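Local coordinates for protein rhodopsin (Todarodes pacificus, PDB 2Z73) that detects light for vision, coupling isomerization of its bound 11-cis retinal to activation of a G protein and, through it, phospholipase C, at residues W166-Y177 with T196-L207. Sequence-based numbering, arbitrary orientation.
Sequences WAIGPIFGWGAY and TTRSNILCMFIL. With RET (retinal), chain D.
Trp174 lays one face of its indole against Asn200 and turns its N-H edge to Ser199. With CG anti to the backbone N (chi1 -176°), the ring leaves its loop and runs along the helix. Beyond CB, Asn200 ND2 covers CG, CE3 and, at 3.5 Å, Trp174 CD2, its amide turned 63° from the ring; Asn200 CB makes a CH-pi contact over the five-membered ring. CD1 faces Thr196 O. Trp174 NE1 donates to Ser199 OG at 2.8 Å, nearly straight (162°) and in the ring plane. Serine suits the place because its hydroxyl can accept this N-H while donating to Thr196 O. CE2 passes Asn200 CA; at the tip CH2 and Trp174 CZ2, the latter at 3.4 Å, share Cys203 SG, a compact, polarisable thiol placed obliquely. Asn200 ND2 also reaches a water, 3.3 Å away, which accepts from Gly169 N too.

Deeper in the membrane, Leu207 offers aliphatic CB to the Trp166 face, a CH-pi contact. Unbranched, extended Met204 can reach both Tyr177 OH, 3.8 Å from its CE, and retinal C19, near its SD. The arrangement joins the extracellular end of transmembrane helix 4 and the following loop to the start of helix 5, beside the retinal pocket of the seven-helix rhodopsin fold.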
loop_
_atom_site.group_PDB
_atom_site.type_symbol
_atom_site.label_atom_id
_atom_site.label_comp_id
_atom_site.label_asym_id
_atom_site.label_seq_id
_atom_site.Cartn_x
_atom_site.Cartn_y
_atom_site.Cartn_z
ATOM N N TRP A 166 11.802 3.944 -10.399
ATOM C CA TRP A 166 12.672 3.559 -9.300
ATOM C C TRP A 166 12.785 2.067 -9.053
ATOM O O TRP A 166 13.525 1.640 -8.169
ATOM C CB TRP A 166 12.235 4.282 -8.024
ATOM C CG TRP A 166 12.294 5.760 -8.194
ATOM C CD1 TRP A 166 11.280 6.647 -7.995
ATOM C CD2 TRP A 166 13.404 6.519 -8.687
ATOM N NE1 TRP A 166 11.684 7.915 -8.341
ATOM C CE2 TRP A 166 12.985 7.864 -8.770
ATOM C CE3 TRP A 166 14.713 6.193 -9.072
ATOM C CZ2 TRP A 166 13.829 8.890 -9.222
ATOM C CZ3 TRP A 166 15.556 7.213 -9.522
ATOM C CH2 TRP A 166 15.107 8.546 -9.593
ATOM N N ALA A 167 12.067 1.272 -9.836
ATOM C CA ALA A 167 12.122 -0.172 -9.669
ATOM C C ALA A 167 12.771 -0.849 -10.863
ATOM O O ALA A 167 13.204 -1.999 -10.770
ATOM C CB ALA A 167 10.724 -0.728 -9.461
ATOM N N ILE A 168 12.868 -0.132 -11.976
ATOM C CA ILE A 168 13.438 -0.724 -13.176
ATOM C C ILE A 168 14.962 -0.731 -13.249
ATOM O O ILE A 168 15.540 -1.387 -14.119
ATOM C CB ILE A 168 12.865 -0.053 -14.442
ATOM C CG1 ILE A 168 12.993 -1.012 -15.625
ATOM C CG2 ILE A 168 13.573 1.271 -14.714
ATOM C CD1 ILE A 168 12.046 -0.694 -16.771
ATOM N N GLY A 169 15.613 -0.018 -12.335
ATOM C CA GLY A 169 17.061 0.033 -12.340
ATOM C C GLY A 169 17.699 -1.330 -12.523
ATOM O O GLY A 169 18.354 -1.578 -13.532
ATOM N N PRO A 170 17.514 -2.247 -11.566
ATOM C CA PRO A 170 18.090 -3.586 -11.648
ATOM C C PRO A 170 17.800 -4.317 -12.959
ATOM O O PRO A 170 18.520 -5.251 -13.335
ATOM C CB PRO A 170 17.481 -4.289 -10.443
ATOM C CG PRO A 170 17.376 -3.182 -9.458
ATOM C CD PRO A 170 16.774 -2.088 -10.307
ATOM N N ILE A 171 16.750 -3.901 -13.656
ATOM C CA ILE A 171 16.405 -4.538 -14.918
ATOM C C ILE A 171 17.470 -4.200 -15.951
ATOM O O ILE A 171 17.714 -4.969 -16.880
ATOM C CB ILE A 171 15.026 -4.071 -15.429
ATOM C CG1 ILE A 171 13.936 -4.567 -14.481
ATOM C CG2 ILE A 171 14.788 -4.566 -16.858
ATOM C CD1 ILE A 171 13.864 -6.076 -14.349
ATOM N N PHE A 172 18.121 -3.055 -15.774
ATOM C CA PHE A 172 19.145 -2.630 -16.714
ATOM C C PHE A 172 20.572 -2.647 -16.189
ATOM O O PHE A 172 21.463 -2.050 -16.786
ATOM C CB PHE A 172 18.799 -1.243 -17.253
ATOM C CG PHE A 172 17.609 -1.238 -18.164
ATOM C CD1 PHE A 172 17.567 -2.090 -19.270
ATOM C CD2 PHE A 172 16.532 -0.391 -17.928
ATOM C CE1 PHE A 172 16.468 -2.100 -20.124
ATOM C CE2 PHE A 172 15.428 -0.391 -18.777
ATOM C CZ PHE A 172 15.397 -1.248 -19.875
ATOM N N GLY A 173 20.793 -3.338 -15.076
ATOM C CA GLY A 173 22.135 -3.426 -14.524
ATOM C C GLY A 173 22.389 -2.548 -13.316
ATOM O O GLY A 173 23.238 -2.855 -12.484
ATOM N N TRP A 174 21.662 -1.446 -13.223
ATOM C CA TRP A 174 21.816 -0.535 -12.101
ATOM C C TRP A 174 21.173 -1.189 -10.878
ATOM O O TRP A 174 20.158 -0.722 -10.353
ATOM C CB TRP A 174 21.145 0.791 -12.435
ATOM C CG TRP A 174 21.316 1.848 -11.408
ATOM C CD1 TRP A 174 22.339 1.972 -10.516
ATOM C CD2 TRP A 174 20.467 2.981 -11.214
ATOM N NE1 TRP A 174 22.182 3.121 -9.777
ATOM C CE2 TRP A 174 21.039 3.759 -10.186
ATOM C CE3 TRP A 174 19.281 3.418 -11.815
ATOM C CZ2 TRP A 174 20.463 4.954 -9.741
ATOM C CZ3 TRP A 174 18.707 4.608 -11.377
ATOM C CH2 TRP A 174 19.301 5.362 -10.348
ATOM N N GLY A 175 21.784 -2.282 -10.442
ATOM C CA GLY A 175 21.280 -3.028 -9.312
ATOM C C GLY A 175 20.923 -4.417 -9.806
ATOM O O GLY A 175 21.261 -4.784 -10.937
ATOM N N ALA A 176 20.241 -5.203 -8.985
ATOM C CA ALA A 176 19.883 -6.529 -9.422
ATOM C C ALA A 176 18.761 -7.144 -8.608
ATOM O O ALA A 176 18.514 -6.771 -7.458
ATOM C CB ALA A 176 21.104 -7.430 -9.396
ATOM N N TYR A 177 18.082 -8.095 -9.235
ATOM C CA TYR A 177 16.995 -8.819 -8.615
ATOM C C TYR A 177 17.425 -10.274 -8.567
ATOM O O TYR A 177 17.616 -10.912 -9.596
ATOM C CB TYR A 177 15.720 -8.659 -9.437
ATOM C CG TYR A 177 15.025 -7.342 -9.204
ATOM C CD1 TYR A 177 14.548 -7.016 -7.935
ATOM C CD2 TYR A 177 14.816 -6.435 -10.246
ATOM C CE1 TYR A 177 13.871 -5.823 -7.702
ATOM C CE2 TYR A 177 14.134 -5.224 -10.020
ATOM C CZ TYR A 177 13.661 -4.934 -8.741
ATOM O OH TYR A 177 12.949 -3.787 -8.482
ATOM N N THR A 196 27.615 0.898 -8.227
ATOM C CA THR A 196 26.359 0.736 -8.940
ATOM C C THR A 196 25.217 0.288 -8.034
ATOM O O THR A 196 24.220 0.985 -7.896
ATOM C CB THR A 196 26.502 -0.298 -10.080
ATOM O OG1 THR A 196 27.602 0.069 -10.920
ATOM C CG2 THR A 196 25.217 -0.351 -10.917
ATOM N N THR A 197 25.375 -0.882 -7.424
ATOM C CA THR A 197 24.347 -1.432 -6.550
ATOM C C THR A 197 23.942 -0.492 -5.425
ATOM O O THR A 197 22.749 -0.317 -5.146
ATOM C CB THR A 197 24.794 -2.756 -5.909
ATOM O OG1 THR A 197 25.226 -3.673 -6.927
ATOM C CG2 THR A 197 23.635 -3.367 -5.131
ATOM N N ARG A 198 24.930 0.120 -4.780
ATOM C CA ARG A 198 24.663 1.019 -3.660
ATOM C C ARG A 198 23.901 2.271 -4.041
ATOM O O ARG A 198 23.071 2.750 -3.266
ATOM C CB ARG A 198 25.975 1.396 -2.965
ATOM C CG ARG A 198 25.807 2.320 -1.772
ATOM C CD ARG A 198 27.070 2.370 -0.927
ATOM N NE ARG A 198 27.213 1.181 -0.092
ATOM C CZ ARG A 198 28.237 0.963 0.729
ATOM N NH1 ARG A 198 29.210 1.856 0.820
ATOM N NH2 ARG A 198 28.281 -0.141 1.467
ATOM N N SER A 199 24.172 2.813 -5.223
ATOM C CA SER A 199 23.472 4.018 -5.675
ATOM C C SER A 199 22.007 3.694 -5.943
ATOM O O SER A 199 21.112 4.478 -5.607
ATOM C CB SER A 199 24.124 4.588 -6.945
ATOM O OG SER A 199 24.263 3.607 -7.957
ATOM N N ASN A 200 21.762 2.534 -6.542
ATOM C CA ASN A 200 20.399 2.122 -6.829
ATOM C C ASN A 200 19.645 1.899 -5.523
ATOM O O ASN A 200 18.469 2.236 -5.418
ATOM C CB ASN A 200 20.385 0.852 -7.673
ATOM C CG ASN A 200 18.988 0.474 -8.119
ATOM O OD1 ASN A 200 18.441 -0.542 -7.693
ATOM N ND2 ASN A 200 18.403 1.298 -8.983
ATOM N N ILE A 201 20.315 1.333 -4.526
ATOM C CA ILE A 201 19.667 1.127 -3.231
ATOM C C ILE A 201 19.331 2.491 -2.643
ATOM O O ILE A 201 18.198 2.744 -2.239
ATOM C CB ILE A 201 20.577 0.392 -2.229
ATOM C CG1 ILE A 201 20.754 -1.062 -2.654
ATOM C CG2 ILE A 201 19.985 0.485 -0.837
ATOM C CD1 ILE A 201 21.618 -1.867 -1.736
ATOM N N LEU A 202 20.321 3.376 -2.598
ATOM C CA LEU A 202 20.101 4.708 -2.046
ATOM C C LEU A 202 18.955 5.409 -2.771
ATOM O O LEU A 202 18.178 6.152 -2.163
ATOM C CB LEU A 202 21.383 5.538 -2.146
ATOM C CG LEU A 202 22.536 4.979 -1.307
ATOM C CD1 LEU A 202 23.792 5.771 -1.583
ATOM C CD2 LEU A 202 22.173 5.024 0.173
ATOM N N CYS A 203 18.853 5.164 -4.073
ATOM C CA CYS A 203 17.790 5.758 -4.869
ATOM C C CYS A 203 16.434 5.165 -4.489
ATOM O O CYS A 203 15.436 5.889 -4.378
ATOM C CB CYS A 203 18.050 5.523 -6.355
ATOM S SG CYS A 203 19.160 6.711 -7.109
ATOM N N MET A 204 16.404 3.846 -4.303
ATOM C CA MET A 204 15.176 3.165 -3.937
ATOM C C MET A 204 14.652 3.710 -2.624
ATOM O O MET A 204 13.505 4.159 -2.537
ATOM C CB MET A 204 15.401 1.657 -3.812
ATOM C CG MET A 204 15.286 0.901 -5.129
ATOM S SD MET A 204 15.432 -0.865 -4.923
ATOM C CE MET A 204 15.188 -1.413 -6.599
ATOM N N PHE A 205 15.502 3.676 -1.603
ATOM C CA PHE A 205 15.141 4.161 -0.282
ATOM C C PHE A 205 14.755 5.634 -0.239
ATOM O O PHE A 205 13.750 6.006 0.356
ATOM C CB PHE A 205 16.302 3.918 0.674
ATOM C CG PHE A 205 16.297 2.555 1.293
ATOM C CD1 PHE A 205 15.624 2.325 2.483
ATOM C CD2 PHE A 205 16.940 1.499 0.681
ATOM C CE1 PHE A 205 15.592 1.063 3.054
ATOM C CE2 PHE A 205 16.912 0.237 1.244
ATOM C CZ PHE A 205 16.234 0.019 2.437
ATOM N N ILE A 206 15.555 6.480 -0.869
ATOM C CA ILE A 206 15.280 7.911 -0.854
ATOM C C ILE A 206 14.175 8.333 -1.823
ATOM O O ILE A 206 13.208 8.976 -1.418
ATOM C CB ILE A 206 16.584 8.697 -1.122
ATOM C CG1 ILE A 206 17.609 8.327 -0.049
ATOM C CG2 ILE A 206 16.326 10.186 -1.069
ATOM C CD1 ILE A 206 19.035 8.688 -0.388
ATOM N N LEU A 207 14.302 7.966 -3.095
ATOM C CA LEU A 207 13.284 8.345 -4.073
ATOM C C LEU A 207 12.005 7.517 -3.974
ATOM O O LEU A 207 10.901 8.052 -3.987
ATOM C CB LEU A 207 13.838 8.250 -5.495
ATOM C CG LEU A 207 14.881 9.292 -5.913
ATOM C CD1 LEU A 207 14.367 10.690 -5.581
ATOM C CD2 LEU A 207 16.195 9.022 -5.203
HETATM C C1 RET D . 12.390 -0.393 0.412
HETATM C C2 RET D . 11.907 0.369 1.679
HETATM C C3 RET D . 10.464 0.121 2.085
HETATM C C4 RET D . 9.477 0.312 0.921
HETATM C C5 RET D . 9.921 -0.402 -0.357
HETATM C C6 RET D . 11.228 -0.734 -0.608
HETATM C C7 RET D . 11.656 -1.458 -1.877
HETATM C C8 RET D . 11.381 -2.805 -2.160
HETATM C C9 RET D . 11.646 -3.637 -3.342
HETATM C C10 RET D . 11.191 -4.890 -3.212
HETATM C C11 RET D . 11.179 -6.003 -4.137
HETATM C C12 RET D . 10.692 -7.264 -3.928
HETATM C C13 RET D . 10.141 -8.013 -2.733
HETATM C C14 RET D . 9.643 -9.277 -2.889
HETATM C C15 RET D . 9.108 -10.075 -1.780
HETATM C C16 RET D . 13.483 0.425 -0.276
HETATM C C17 RET D . 13.098 -1.682 0.943
HETATM C C18 RET D . 8.727 -0.665 -1.238
HETATM C C19 RET D . 12.330 -3.055 -4.562
HETATM C C20 RET D . 10.182 -7.281 -1.373
HETATM O O HOH W 1 15.577 1.998 -10.434
#